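Local coordinates for periplasmic sugar-binding protein (Chloroflexus aurantiacus, PDB 4RXU) that binds beta-D-glucopyranose in the cleft between its two lobes and probably hands such sugars to an ABC-type transporter, at residues A140-Y145 / Y247-N252; L159-A164 / K213-V218; N168-F173 / D209-I214; G175-L180 / L204-D209. One frame throughout, in Å; residues are numbered along the deposited sequence.

All four contacts lie in the lobe built on the parallel sheet of strands 189-191, 155-159, 246-249 and 269-274. Their first segments follow the chain in the order 1, 2, 3, 4 and their second segments in the order 4, 3, 2, 1, overlapping at D209 and at K213-I214. Contacts 2, 3 and 4 cluster around helix 208-218, with the centre of contact 3 about 7 Å from that of contact 2 and about 8 Å from that of contact 4. Contact 1, centred about 13 to 14 Å from each of the others, joins helix 135-148 to strand 246-249. Contacts 1 and 3 both reach the glucose, so the lobe's packing continues into its binding site.

Contact 1. Residues A140-Y145 / Y247-N252; sequences AQQAQY and YILAPN. With BGC (beta-D-glucopyranose), chain C.
The carbonyl oxygen of P251 is gripped by two side-chain amides, those of Q142 and Q277. Q142 NE2 lies 3.2 Å from P251 O, with an N-H...O angle of 156°. The acceptor is nearly in the glutamine amide plane, but the nitrogen stands well above the carbonyl plane of P251. Q142 NE2 also bonds to G276 O, its stronger partner, so one buried amide ties two loops together. Glutamine suits the place because its chain, extended beyond CG, carries this donor from the helix to the loop after the strand. Its aliphatic base serves packing: L249 crosses the side chain at about a right angle, with L249 CD1 3.7 Å from Q142 CB. A143 meets L249 CD1 with its backbone N, while its small methyl packs on V179 and L180 of helix 167-185. Three residues beyond the strand, N252 ND2 donates a nearly straight 2.9 Å bond to glucose O4, while N252 OD1 bonds to T255 OG1 and the side chain N-caps helix 253-264. Thus strand 246-249 lies between helices: L249 meets helices 135-148 and 167-185, whereas I248, and A250 just after the strand, pack on helix 253-264, and strands 155-159 and 269-274 flank it.

Contact 2. Residues L159-A164 / K213-V218; sequences LYAGAA and KIIGQV
V218 and L159 meet where the last part of segment 213-218 presses on the chain leaving strand 155-159. The valine CB points at the other segment, and chi1 (-53°), with CG1 anti to the carbonyl carbon, sets CG1 beside L159 O and CG2 near A161. V218 CB is 3.1 Å from L159 O, a tight approach of carbon to oxygen, and CG1 stays nearly as near. The other methyl, V218 CG2, packs 3.9 Å from A161 CB. I215, nearly one helical turn earlier, completes the apolar patch: its chi1 (-67°) puts CG1 beside the backbone N and within 3.8 Å of A161 CB. Its CG2 branch reaches instead to G162 O, at 3.6 Å, and brushes A164 CB. Alanine at 161 and glycine at 162 suit the close passage of the loop over these branched residues. Y160 CB points away from the helix, though its ring still passes V218 O, and its hydroxyl bonds to N234. The cross-contact hydrogen bond is between backbones, from A161 N to V218 O at 3.1 Å (147°), and Y160 CA adds a CA-H...O contact to the same oxygen. Nearby carbonyls are answered by side chains: L159 O by N193, A161 O by T220, G162 O by T219. Chemically, then, one main-chain hydrogen bond crosses an otherwise apolar seam, and the buried loop carbonyls are satisfied from just outside it.

Contact 3. Residues N168-F173 / D209-I214; sequences NAFLFF and DEMAKI. With BGC (beta-D-glucopyranose), chain C.
F173 and M211 interlock where segments 168-173 and 209-214, of helices 167-185 and 208-218, cross almost at a right angle, 91°, with their axes 10.7 Å apart. The F173 ring is the bump that enters the hollow between M211 and I214, about one turn apart on the other helix. Its CG is anti to the backbone N (chi1 -174°), which extends the ring at that helix. F173 CZ touches I214 CG2 at 3.7 Å; elsewhere on the rim, near CD2, M211 SD approaches the edge, 5.5 Å from the centroid, a Met-aromatic contact. M211 in turn fills the hollow between F170 and F173: its CB lies 4.0 Å from F170 CD2, while the extended chain (chi2 -168°) carries SD to F170 O, 3.8 Å away. An unbranched, flexible methionine suits a place between two phenylalanines. F170 CE2 meets A212 CB at 3.9 Å, the small methyl lying in the ring plane at its edge. N168 ND2 bonds to glucose O1 at 3.1 Å and weakly to O2, which the F172 ring edge faces. In the periplasmic binding protein fold the ligand lies between two alpha/beta lobes; here helix 167-185 packs on its lobe while N168 and F172 line the glucose pocket.

Contact 4. Residues G175-L180 / L204-D209; sequences GAWKVL and LDLTRD
K178 and L204 bring the two backbones nearest, their CA atoms 6.1 Å apart, where a loop passes beside a helix. Segment 175-180 is helical throughout, whereas 204-206 is irregular and opens into an extended L206 before T207 N-caps helix 208-218. T207 and E210 form a capping box there: the threonine hydroxyl caps E210 N and E210 OE1 accepts from T207 N. W177, L204 and K178 share the contact. A chi1 of -176° swings the W177 indole away from its own backbone N and toward the loop, which it meets in two ways. L206 CD1 lies over one face, 3.6 Å from the centroid of the five-membered ring and 13° off its normal, a CH-pi contact for which a branched, apolar leucine is well shaped. L204 O comes to the ring edge, 3.3 Å from W177 CD1, while the indole N-H bonds to K203 O and so fixes the ring's rotation. L204 CD1 rests 3.7 Å from K178 CA, crossing the lysine chain. That chain runs extended over the loop to a long salt bridge, K178 NZ to D205 OD1 at 3.7 Å, with E174 as its stronger partner. Beyond this surface contact, L206 reaches F173, M211 and I214, joining the loop to helix 208-218, while V179 and L180 face helix 135-148 and A176 and L180 rest on L249 of strand 246-249.

Contact 1. Residues A140-Y145 / Y247-N252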
loop_
_atom_site.group_PDB
_atom_site.type_symbol
_atom_site.label_atom_id
_atom_site.label_comp_id
_atom_site.label_asym_id
_atom_site.label_seq_id
_atom_site.Cartn_x
_atom_site.Cartn_y
_atom_site.Cartn_z
ATOM N N ALA A 140 5.764 4.090 8.883
ATOM C CA ALA A 140 6.680 4.869 9.734
ATOM C C ALA A 140 6.944 6.225 9.101
ATOM O O ALA A 140 6.890 7.240 9.788
ATOM C CB ALA A 140 7.981 4.127 9.981
ATOM N N GLN A 141 7.193 6.250 7.793
ATOM C CA GLN A 141 7.463 7.505 7.115
ATOM C C GLN A 141 6.248 8.420 7.090
ATOM O O GLN A 141 6.352 9.631 7.235
ATOM C CB GLN A 141 7.963 7.265 5.705
ATOM C CG GLN A 141 9.400 6.798 5.670
ATOM C CD GLN A 141 9.913 6.625 4.249
ATOM O OE1 GLN A 141 9.457 7.291 3.347
ATOM N NE2 GLN A 141 10.874 5.767 4.067
ATOM N N GLN A 142 5.078 7.837 6.897
ATOM C CA GLN A 142 3.859 8.629 6.952
ATOM C C GLN A 142 3.730 9.295 8.324
ATOM O O GLN A 142 3.515 10.508 8.446
ATOM C CB GLN A 142 2.646 7.758 6.648
ATOM C CG GLN A 142 2.585 7.285 5.217
ATOM C CD GLN A 142 1.501 6.294 4.979
ATOM O OE1 GLN A 142 1.102 5.578 5.883
ATOM N NE2 GLN A 142 1.015 6.236 3.755
ATOM N N ALA A 143 3.820 8.479 9.362
ATOM C CA ALA A 143 3.694 9.018 10.714
ATOM C C ALA A 143 4.792 10.022 11.074
ATOM O O ALA A 143 4.529 11.043 11.723
ATOM C CB ALA A 143 3.670 7.889 11.724
ATOM N N GLN A 144 6.017 9.716 10.670
ATOM C CA GLN A 144 7.157 10.564 10.992
ATOM C C GLN A 144 6.980 11.963 10.379
ATOM O O GLN A 144 7.293 12.957 11.015
ATOM C CB GLN A 144 8.473 9.909 10.560
ATOM C CG GLN A 144 9.691 10.606 11.134
ATOM C CD GLN A 144 9.749 10.465 12.639
ATOM O OE1 GLN A 144 9.758 9.352 13.160
ATOM N NE2 GLN A 144 9.759 11.588 13.342
ATOM N N TYR A 145 6.419 12.027 9.175
ATOM C CA TYR A 145 6.125 13.308 8.539
ATOM C C TYR A 145 5.177 14.133 9.422
ATOM O O TYR A 145 5.410 15.314 9.673
ATOM C CB TYR A 145 5.538 13.135 7.122
ATOM C CG TYR A 145 5.257 14.476 6.505
ATOM C CD1 TYR A 145 4.048 15.125 6.755
ATOM C CD2 TYR A 145 6.207 15.118 5.726
ATOM C CE1 TYR A 145 3.783 16.381 6.239
ATOM C CE2 TYR A 145 5.957 16.374 5.193
ATOM C CZ TYR A 145 4.751 16.992 5.452
ATOM O OH TYR A 145 4.504 18.231 4.943
ATOM N N TYR A 247 -3.749 16.916 11.802
ATOM C CA TYR A 247 -2.784 15.936 11.313
ATOM C C TYR A 247 -3.563 14.694 10.886
ATOM O O TYR A 247 -4.364 14.170 11.661
ATOM C CB TYR A 247 -1.769 15.657 12.433
ATOM C CG TYR A 247 -0.989 16.895 12.679
ATOM C CD1 TYR A 247 -1.477 17.899 13.527
ATOM C CD2 TYR A 247 0.203 17.118 12.018
ATOM C CE1 TYR A 247 -0.783 19.084 13.697
ATOM C CE2 TYR A 247 0.913 18.305 12.197
ATOM C CZ TYR A 247 0.410 19.273 13.038
ATOM O OH TYR A 247 1.101 20.446 13.210
ATOM N N ILE A 248 -3.347 14.252 9.648
ATOM C CA ILE A 248 -4.153 13.210 9.039
ATOM C C ILE A 248 -3.252 12.101 8.493
ATOM O O ILE A 248 -2.422 12.324 7.610
ATOM C CB ILE A 248 -4.990 13.742 7.874
ATOM C CG1 ILE A 248 -5.870 14.925 8.315
ATOM C CG2 ILE A 248 -5.821 12.611 7.245
ATOM C CD1 ILE A 248 -6.427 15.748 7.178
ATOM N N LEU A 249 -3.411 10.909 9.066
ATOM C CA LEU A 249 -2.718 9.698 8.591
ATOM C C LEU A 249 -3.599 9.080 7.516
ATOM O O LEU A 249 -4.475 8.282 7.827
ATOM C CB LEU A 249 -2.492 8.698 9.726
ATOM C CG LEU A 249 -1.727 7.445 9.255
ATOM C CD1 LEU A 249 -0.250 7.738 9.013
ATOM C CD2 LEU A 249 -1.902 6.345 10.278
ATOM N N ALA A 250 -3.417 9.497 6.269
ATOM C CA ALA A 250 -4.178 8.897 5.149
ATOM C C ALA A 250 -3.292 7.801 4.569
ATOM O O ALA A 250 -2.088 8.009 4.369
ATOM C CB ALA A 250 -4.519 9.943 4.090
ATOM N N PRO A 251 -3.880 6.614 4.265
ATOM C CA PRO A 251 -3.007 5.461 3.999
ATOM C C PRO A 251 -2.475 5.368 2.575
ATOM O O PRO A 251 -1.446 4.764 2.360
ATOM C CB PRO A 251 -3.909 4.263 4.342
ATOM C CG PRO A 251 -5.298 4.766 4.069
ATOM C CD PRO A 251 -5.274 6.206 4.506
ATOM N N ASN A 252 -3.166 5.964 1.599
ATOM C CA ASN A 252 -2.597 6.016 0.252
ATOM C C ASN A 252 -3.040 7.271 -0.461
ATOM O O ASN A 252 -3.776 8.060 0.104
ATOM C CB ASN A 252 -2.890 4.746 -0.572
ATOM C CG ASN A 252 -4.300 4.694 -1.134
ATOM O OD1 ASN A 252 -5.188 5.478 -0.771
ATOM N ND2 ASN A 252 -4.530 3.714 -2.010
HETATM C C2 BGC C . -0.535 -1.387 -1.961
HETATM C C3 BGC C . -0.663 0.121 -2.037
HETATM C C4 BGC C . -2.037 0.481 -2.583
HETATM C C5 BGC C . -3.145 -0.220 -1.797
HETATM C C6 BGC C . -4.521 -0.032 -2.395
HETATM C C1 BGC C . -1.656 -1.814 -1.029
HETATM O O1 BGC C . -1.559 -3.155 -0.647
HETATM O O2 BGC C . 0.755 -1.729 -1.443
HETATM O O3 BGC C . 0.372 0.610 -2.885
HETATM O O4 BGC C . -2.242 1.896 -2.401
HETATM O O5 BGC C . -2.891 -1.609 -1.715
HETATM O O6 BGC C . -4.540 -0.327 -3.794
#

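Contact 2. Residues L159-A164 / K213-V218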
loop_
_atom_site.group_PDB
_atom_site.type_symbol
_atom_site.label_atom_id
_atom_site.label_comp_id
_atom_site.label_asym_id
_atom_site.label_seq_id
_atom_site.Cartn_x
_atom_site.Cartn_y
_atom_site.Cartn_z
ATOM N N LEU A 159 -6.903 9.334 12.163
ATOM C CA LEU A 159 -6.271 8.102 11.655
ATOM C C LEU A 159 -7.131 7.471 10.587
ATOM O O LEU A 159 -8.363 7.435 10.726
ATOM C CB LEU A 159 -6.102 7.084 12.795
ATOM C CG LEU A 159 -5.272 7.533 14.010
ATOM C CD1 LEU A 159 -5.377 6.521 15.137
ATOM C CD2 LEU A 159 -3.812 7.823 13.657
ATOM N N TYR A 160 -6.492 6.952 9.534
ATOM C CA TYR A 160 -7.198 6.217 8.476
ATOM C C TYR A 160 -6.354 5.030 8.064
ATOM O O TYR A 160 -5.139 4.995 8.272
ATOM C CB TYR A 160 -7.519 7.117 7.267
ATOM C CG TYR A 160 -8.429 8.260 7.686
ATOM C CD1 TYR A 160 -9.805 8.053 7.831
ATOM C CD2 TYR A 160 -7.911 9.515 8.016
ATOM C CE1 TYR A 160 -10.659 9.082 8.233
ATOM C CE2 TYR A 160 -8.751 10.539 8.452
ATOM C CZ TYR A 160 -10.124 10.318 8.554
ATOM O OH TYR A 160 -10.955 11.342 8.969
ATOM N N ALA A 161 -7.037 4.028 7.537
ATOM C CA ALA A 161 -6.388 2.767 7.189
ATOM C C ALA A 161 -6.910 2.152 5.899
ATOM O O ALA A 161 -7.969 2.533 5.371
ATOM C CB ALA A 161 -6.536 1.749 8.341
ATOM N N GLY A 162 -6.137 1.182 5.423
ATOM C CA GLY A 162 -6.496 0.389 4.240
ATOM C C GLY A 162 -7.532 -0.696 4.547
ATOM O O GLY A 162 -8.082 -0.749 5.658
ATOM N N ALA A 163 -7.794 -1.547 3.547
ATOM C CA ALA A 163 -8.717 -2.677 3.682
ATOM C C ALA A 163 -8.141 -3.786 4.547
ATOM O O ALA A 163 -6.995 -4.194 4.344
ATOM C CB ALA A 163 -9.076 -3.230 2.303
ATOM N N ALA A 164 -8.935 -4.303 5.501
ATOM C CA ALA A 164 -8.442 -5.403 6.351
ATOM C C ALA A 164 -8.113 -6.696 5.620
ATOM O O ALA A 164 -7.347 -7.519 6.140
ATOM C CB ALA A 164 -9.390 -5.701 7.495
ATOM N N LYS A 213 -9.442 -3.868 15.279
ATOM C CA LYS A 213 -10.529 -3.041 15.866
ATOM C C LYS A 213 -10.369 -1.571 15.481
ATOM O O LYS A 213 -11.338 -0.889 15.194
ATOM C CB LYS A 213 -10.594 -3.151 17.394
ATOM C CG LYS A 213 -10.932 -4.548 17.883
ATOM C CD LYS A 213 -11.303 -4.566 19.342
ATOM C CE LYS A 213 -10.087 -4.506 20.212
ATOM N NZ LYS A 213 -10.534 -4.458 21.632
ATOM N N ILE A 214 -9.125 -1.096 15.479
ATOM C CA ILE A 214 -8.871 0.273 15.064
ATOM C C ILE A 214 -9.165 0.418 13.585
ATOM O O ILE A 214 -9.900 1.328 13.174
ATOM C CB ILE A 214 -7.424 0.739 15.373
ATOM C CG1 ILE A 214 -7.150 0.673 16.883
ATOM C CG2 ILE A 214 -7.208 2.157 14.857
ATOM C CD1 ILE A 214 -5.676 0.851 17.195
ATOM N N ILE A 215 -8.604 -0.491 12.790
ATOM C CA ILE A 215 -8.789 -0.423 11.346
ATOM C C ILE A 215 -10.273 -0.467 11.014
ATOM O O ILE A 215 -10.729 0.246 10.150
ATOM C CB ILE A 215 -7.966 -1.514 10.608
ATOM C CG1 ILE A 215 -6.484 -1.195 10.779
ATOM C CG2 ILE A 215 -8.406 -1.690 9.141
ATOM C CD1 ILE A 215 -5.571 -2.331 10.397
ATOM N N GLY A 216 -11.041 -1.267 11.738
ATOM C CA GLY A 216 -12.492 -1.326 11.467
ATOM C C GLY A 216 -13.181 0.017 11.587
ATOM O O GLY A 216 -14.120 0.324 10.872
ATOM N N GLN A 217 -12.730 0.808 12.557
ATOM C CA GLN A 217 -13.309 2.137 12.786
ATOM C C GLN A 217 -12.844 3.190 11.785
ATOM O O GLN A 217 -13.557 4.178 11.553
ATOM C CB GLN A 217 -12.960 2.633 14.177
ATOM C CG GLN A 217 -13.704 1.917 15.264
ATOM C CD GLN A 217 -13.566 2.654 16.575
ATOM O OE1 GLN A 217 -12.490 3.131 16.912
ATOM N NE2 GLN A 217 -14.642 2.725 17.327
ATOM N N VAL A 218 -11.659 2.990 11.218
ATOM C CA VAL A 218 -11.028 4.022 10.367
ATOM C C VAL A 218 -10.731 3.546 8.943
ATOM O O VAL A 218 -10.022 4.206 8.212
ATOM C CB VAL A 218 -9.769 4.661 11.019
ATOM C CG1 VAL A 218 -10.091 5.177 12.418
ATOM C CG2 VAL A 218 -8.572 3.710 11.049
#

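Contact 3. Residues N168-F173 / D209-I214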
loop_
_atom_site.group_PDB
_atom_site.type_symbol
_atom_site.label_atom_id
_atom_site.label_comp_id
_atom_site.label_asym_id
_atom_site.label_seq_id
_atom_site.Cartn_x
_atom_site.Cartn_y
_atom_site.Cartn_z
ATOM N N ASN A 168 -1.008 -5.710 3.879
ATOM C CA ASN A 168 -0.251 -4.454 3.910
ATOM C C ASN A 168 -0.959 -3.383 4.729
ATOM O O ASN A 168 -0.301 -2.536 5.298
ATOM C CB ASN A 168 0.003 -3.916 2.501
ATOM C CG ASN A 168 1.014 -4.720 1.730
ATOM O OD1 ASN A 168 1.766 -5.504 2.282
ATOM N ND2 ASN A 168 1.074 -4.472 0.438
ATOM N N ALA A 169 -2.289 -3.410 4.791
ATOM C CA ALA A 169 -3.010 -2.414 5.592
ATOM C C ALA A 169 -2.580 -2.520 7.056
ATOM O O ALA A 169 -2.430 -1.522 7.732
ATOM C CB ALA A 169 -4.508 -2.571 5.442
ATOM N N PHE A 170 -2.374 -3.740 7.534
ATOM C CA PHE A 170 -1.900 -3.939 8.904
ATOM C C PHE A 170 -0.460 -3.472 9.036
ATOM O O PHE A 170 -0.075 -2.865 10.058
ATOM C CB PHE A 170 -2.027 -5.406 9.306
ATOM C CG PHE A 170 -3.428 -5.823 9.627
ATOM C CD1 PHE A 170 -4.274 -6.229 8.625
ATOM C CD2 PHE A 170 -3.898 -5.793 10.923
ATOM C CE1 PHE A 170 -5.571 -6.615 8.911
ATOM C CE2 PHE A 170 -5.194 -6.168 11.206
ATOM C CZ PHE A 170 -6.030 -6.584 10.196
ATOM N N LEU A 171 0.359 -3.753 8.027
ATOM C CA LEU A 171 1.779 -3.335 8.074
ATOM C C LEU A 171 1.903 -1.813 8.035
ATOM O O LEU A 171 2.667 -1.222 8.802
ATOM C CB LEU A 171 2.609 -3.967 6.944
ATOM C CG LEU A 171 2.693 -5.498 7.024
ATOM C CD1 LEU A 171 3.334 -6.132 5.785
ATOM C CD2 LEU A 171 3.460 -5.890 8.279
ATOM N N PHE A 172 1.152 -1.164 7.160
ATOM C CA PHE A 172 1.216 0.287 7.099
ATOM C C PHE A 172 0.740 0.873 8.427
ATOM O O PHE A 172 1.285 1.849 8.916
ATOM C CB PHE A 172 0.326 0.854 6.007
ATOM C CG PHE A 172 0.633 0.379 4.620
ATOM C CD1 PHE A 172 1.930 0.222 4.135
ATOM C CD2 PHE A 172 -0.420 0.148 3.765
ATOM C CE1 PHE A 172 2.152 -0.218 2.828
ATOM C CE2 PHE A 172 -0.206 -0.260 2.471
ATOM C CZ PHE A 172 1.074 -0.451 1.998
ATOM N N PHE A 173 -0.321 0.297 8.985
ATOM C CA PHE A 173 -0.839 0.831 10.224
ATOM C C PHE A 173 0.180 0.613 11.360
ATOM O O PHE A 173 0.418 1.511 12.189
ATOM C CB PHE A 173 -2.166 0.224 10.622
ATOM C CG PHE A 173 -2.746 0.894 11.815
ATOM C CD1 PHE A 173 -3.398 2.104 11.694
ATOM C CD2 PHE A 173 -2.525 0.364 13.079
ATOM C CE1 PHE A 173 -3.872 2.754 12.826
ATOM C CE2 PHE A 173 -2.998 0.989 14.190
ATOM C CZ PHE A 173 -3.643 2.196 14.070
ATOM N N ASP A 209 -5.505 -8.541 16.328
ATOM C CA ASP A 209 -6.927 -8.361 16.651
ATOM C C ASP A 209 -7.178 -6.948 17.177
ATOM O O ASP A 209 -8.221 -6.335 16.906
ATOM C CB ASP A 209 -7.368 -9.372 17.706
ATOM C CG ASP A 209 -7.659 -10.732 17.143
ATOM O OD1 ASP A 209 -7.524 -10.927 15.926
ATOM O OD2 ASP A 209 -8.009 -11.621 17.948
ATOM N N GLU A 210 -6.232 -6.421 17.958
ATOM C CA GLU A 210 -6.360 -5.038 18.427
ATOM C C GLU A 210 -6.255 -4.042 17.273
ATOM O O GLU A 210 -7.096 -3.147 17.156
ATOM C CB GLU A 210 -5.333 -4.702 19.496
ATOM C CG GLU A 210 -5.605 -5.398 20.812
ATOM C CD GLU A 210 -4.417 -5.406 21.771
ATOM O OE1 GLU A 210 -3.258 -5.188 21.328
ATOM O OE2 GLU A 210 -4.642 -5.703 22.978
ATOM N N MET A 211 -5.246 -4.220 16.413
ATOM C CA MET A 211 -5.124 -3.356 15.235
ATOM C C MET A 211 -6.407 -3.439 14.396
ATOM O O MET A 211 -6.890 -2.434 13.865
ATOM C CB MET A 211 -3.956 -3.740 14.342
ATOM C CG MET A 211 -2.593 -3.358 14.847
ATOM S SD MET A 211 -1.307 -3.528 13.566
ATOM C CE MET A 211 -0.787 -5.179 13.973
ATOM N N ALA A 212 -6.963 -4.643 14.286
ATOM C CA ALA A 212 -8.136 -4.843 13.453
ATOM C C ALA A 212 -9.340 -4.058 13.967
ATOM O O ALA A 212 -10.175 -3.665 13.200
ATOM C CB ALA A 212 -8.463 -6.317 13.339
ATOM N N LYS A 213 -9.442 -3.868 15.279
ATOM C CA LYS A 213 -10.529 -3.041 15.866
ATOM C C LYS A 213 -10.369 -1.571 15.481
ATOM O O LYS A 213 -11.338 -0.889 15.194
ATOM C CB LYS A 213 -10.594 -3.151 17.394
ATOM C CG LYS A 213 -10.932 -4.548 17.883
ATOM C CD LYS A 213 -11.303 -4.566 19.342
ATOM C CE LYS A 213 -10.087 -4.506 20.212
ATOM N NZ LYS A 213 -10.534 -4.458 21.632
ATOM N N ILE A 214 -9.125 -1.096 15.479
ATOM C CA ILE A 214 -8.871 0.273 15.064
ATOM C C ILE A 214 -9.165 0.418 13.585
ATOM O O ILE A 214 -9.900 1.328 13.174
ATOM C CB ILE A 214 -7.424 0.739 15.373
ATOM C CG1 ILE A 214 -7.150 0.673 16.883
ATOM C CG2 ILE A 214 -7.208 2.157 14.857
ATOM C CD1 ILE A 214 -5.676 0.851 17.195
HETATM C C2 BGC C . -0.535 -1.387 -1.961
HETATM C C3 BGC C . -0.663 0.121 -2.037
HETATM C C4 BGC C . -2.037 0.481 -2.583
HETATM C C5 BGC C . -3.145 -0.220 -1.797
HETATM C C6 BGC C . -4.521 -0.032 -2.395
HETATM C C1 BGC C . -1.656 -1.814 -1.029
HETATM O O1 BGC C . -1.559 -3.155 -0.647
HETATM O O2 BGC C . 0.755 -1.729 -1.443
HETATM O O3 BGC C . 0.372 0.610 -2.885
HETATM O O4 BGC C . -2.242 1.896 -2.401
HETATM O O5 BGC C . -2.891 -1.609 -1.715
HETATM O O6 BGC C . -4.540 -0.327 -3.794
#

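Contact 4. Residues G175-L180 / L204-D209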
loop_
_atom_site.group_PDB
_atom_site.type_symbol
_atom_site.label_atom_id
_atom_site.label_comp_id
_atom_site.label_asym_id
_atom_site.label_seq_id
_atom_site.Cartn_x
_atom_site.Cartn_y
_atom_site.Cartn_z
ATOM N N GLY A 175 3.443 0.320 11.194
ATOM C CA GLY A 175 4.604 1.195 11.028
ATOM C C GLY A 175 4.302 2.601 11.525
ATOM O O GLY A 175 5.128 3.277 12.230
ATOM N N ALA A 176 3.095 3.051 11.201
ATOM C CA ALA A 176 2.656 4.382 11.655
ATOM C C ALA A 176 2.420 4.435 13.155
ATOM O O ALA A 176 2.822 5.379 13.838
ATOM C CB ALA A 176 1.390 4.806 10.915
ATOM N N TRP A 177 1.741 3.420 13.668
ATOM C CA TRP A 177 1.391 3.377 15.087
ATOM C C TRP A 177 2.634 3.423 15.959
ATOM O O TRP A 177 2.648 4.046 17.032
ATOM C CB TRP A 177 0.623 2.097 15.403
ATOM C CG TRP A 177 0.143 2.021 16.831
ATOM C CD1 TRP A 177 0.663 1.246 17.821
ATOM C CD2 TRP A 177 -0.947 2.764 17.421
ATOM N NE1 TRP A 177 -0.040 1.450 18.992
ATOM C CE2 TRP A 177 -1.046 2.358 18.767
ATOM C CE3 TRP A 177 -1.869 3.704 16.930
ATOM C CZ2 TRP A 177 -2.022 2.882 19.641
ATOM C CZ3 TRP A 177 -2.844 4.215 17.787
ATOM C CH2 TRP A 177 -2.909 3.804 19.130
ATOM N N LYS A 178 3.678 2.735 15.515
ATOM C CA LYS A 178 4.890 2.663 16.322
ATOM C C LYS A 178 5.665 3.969 16.363
ATOM O O LYS A 178 6.560 4.113 17.189
ATOM C CB LYS A 178 5.731 1.449 15.952
ATOM C CG LYS A 178 4.912 0.176 16.201
ATOM C CD LYS A 178 5.769 -1.016 16.404
ATOM C CE LYS A 178 5.044 -2.181 17.027
ATOM N NZ LYS A 178 5.921 -3.353 16.781
ATOM N N VAL A 179 5.286 4.917 15.502
ATOM C CA VAL A 179 5.765 6.295 15.588
ATOM C C VAL A 179 4.762 7.198 16.298
ATOM O O VAL A 179 5.138 8.049 17.119
ATOM C CB VAL A 179 6.090 6.833 14.170
ATOM C CG1 VAL A 179 6.333 8.340 14.169
ATOM C CG2 VAL A 179 7.288 6.096 13.581
ATOM N N LEU A 180 3.489 7.043 15.970
ATOM C CA LEU A 180 2.484 7.916 16.569
ATOM C C LEU A 180 2.181 7.646 18.047
ATOM O O LEU A 180 1.924 8.579 18.802
ATOM C CB LEU A 180 1.173 7.894 15.775
ATOM C CG LEU A 180 1.237 8.349 14.326
ATOM C CD1 LEU A 180 -0.037 7.955 13.584
ATOM C CD2 LEU A 180 1.471 9.842 14.220
ATOM N N LEU A 204 2.121 0.187 22.833
ATOM C CA LEU A 204 2.904 0.295 21.609
ATOM C C LEU A 204 2.753 -0.936 20.704
ATOM O O LEU A 204 2.618 -0.804 19.502
ATOM C CB LEU A 204 4.364 0.527 21.950
ATOM C CG LEU A 204 5.341 0.683 20.780
ATOM C CD1 LEU A 204 5.077 1.966 19.993
ATOM C CD2 LEU A 204 6.774 0.622 21.318
ATOM N N ASP A 205 2.807 -2.132 21.288
ATOM C CA ASP A 205 2.763 -3.401 20.517
ATOM C C ASP A 205 1.374 -3.973 20.478
ATOM O O ASP A 205 0.994 -4.778 21.318
ATOM C CB ASP A 205 3.651 -4.453 21.160
ATOM C CG ASP A 205 5.080 -4.135 21.045
ATOM O OD1 ASP A 205 5.402 -3.113 20.419
ATOM O OD2 ASP A 205 5.881 -4.916 21.585
ATOM N N LEU A 206 0.614 -3.550 19.499
ATOM C CA LEU A 206 -0.726 -4.044 19.329
ATOM C C LEU A 206 -0.742 -5.446 18.724
ATOM O O LEU A 206 0.033 -5.798 17.833
ATOM C CB LEU A 206 -1.513 -3.125 18.407
ATOM C CG LEU A 206 -1.591 -1.670 18.827
ATOM C CD1 LEU A 206 -2.426 -0.917 17.804
ATOM C CD2 LEU A 206 -2.193 -1.544 20.216
ATOM N N THR A 207 -1.683 -6.240 19.186
ATOM C CA THR A 207 -1.932 -7.514 18.528
ATOM C C THR A 207 -2.670 -7.261 17.198
ATOM O O THR A 207 -3.234 -6.176 16.959
ATOM C CB THR A 207 -2.793 -8.455 19.380
ATOM O OG1 THR A 207 -4.108 -7.922 19.480
ATOM C CG2 THR A 207 -2.205 -8.679 20.795
ATOM N N ARG A 208 -2.724 -8.272 16.352
ATOM C CA ARG A 208 -3.447 -8.139 15.106
ATOM C C ARG A 208 -4.927 -7.870 15.346
ATOM O O ARG A 208 -5.518 -7.060 14.668
ATOM C CB ARG A 208 -3.273 -9.393 14.260
ATOM C CG ARG A 208 -3.909 -9.265 12.887
ATOM C CD ARG A 208 -3.664 -10.501 12.033
ATOM N NE ARG A 208 -4.678 -10.592 11.008
ATOM C CZ ARG A 208 -4.519 -10.268 9.736
ATOM N NH1 ARG A 208 -3.345 -9.826 9.278
ATOM N NH2 ARG A 208 -5.567 -10.390 8.938
ATOM N N ASP A 209 -5.505 -8.541 16.328
ATOM C CA ASP A 209 -6.927 -8.361 16.651
ATOM C C ASP A 209 -7.178 -6.948 17.177
ATOM O O ASP A 209 -8.221 -6.335 16.906
ATOM C CB ASP A 209 -7.368 -9.372 17.706
ATOM C CG ASP A 209 -7.659 -10.732 17.143
ATOM O OD1 ASP A 209 -7.524 -10.927 15.926
ATOM O OD2 ASP A 209 -8.009 -11.621 17.948
#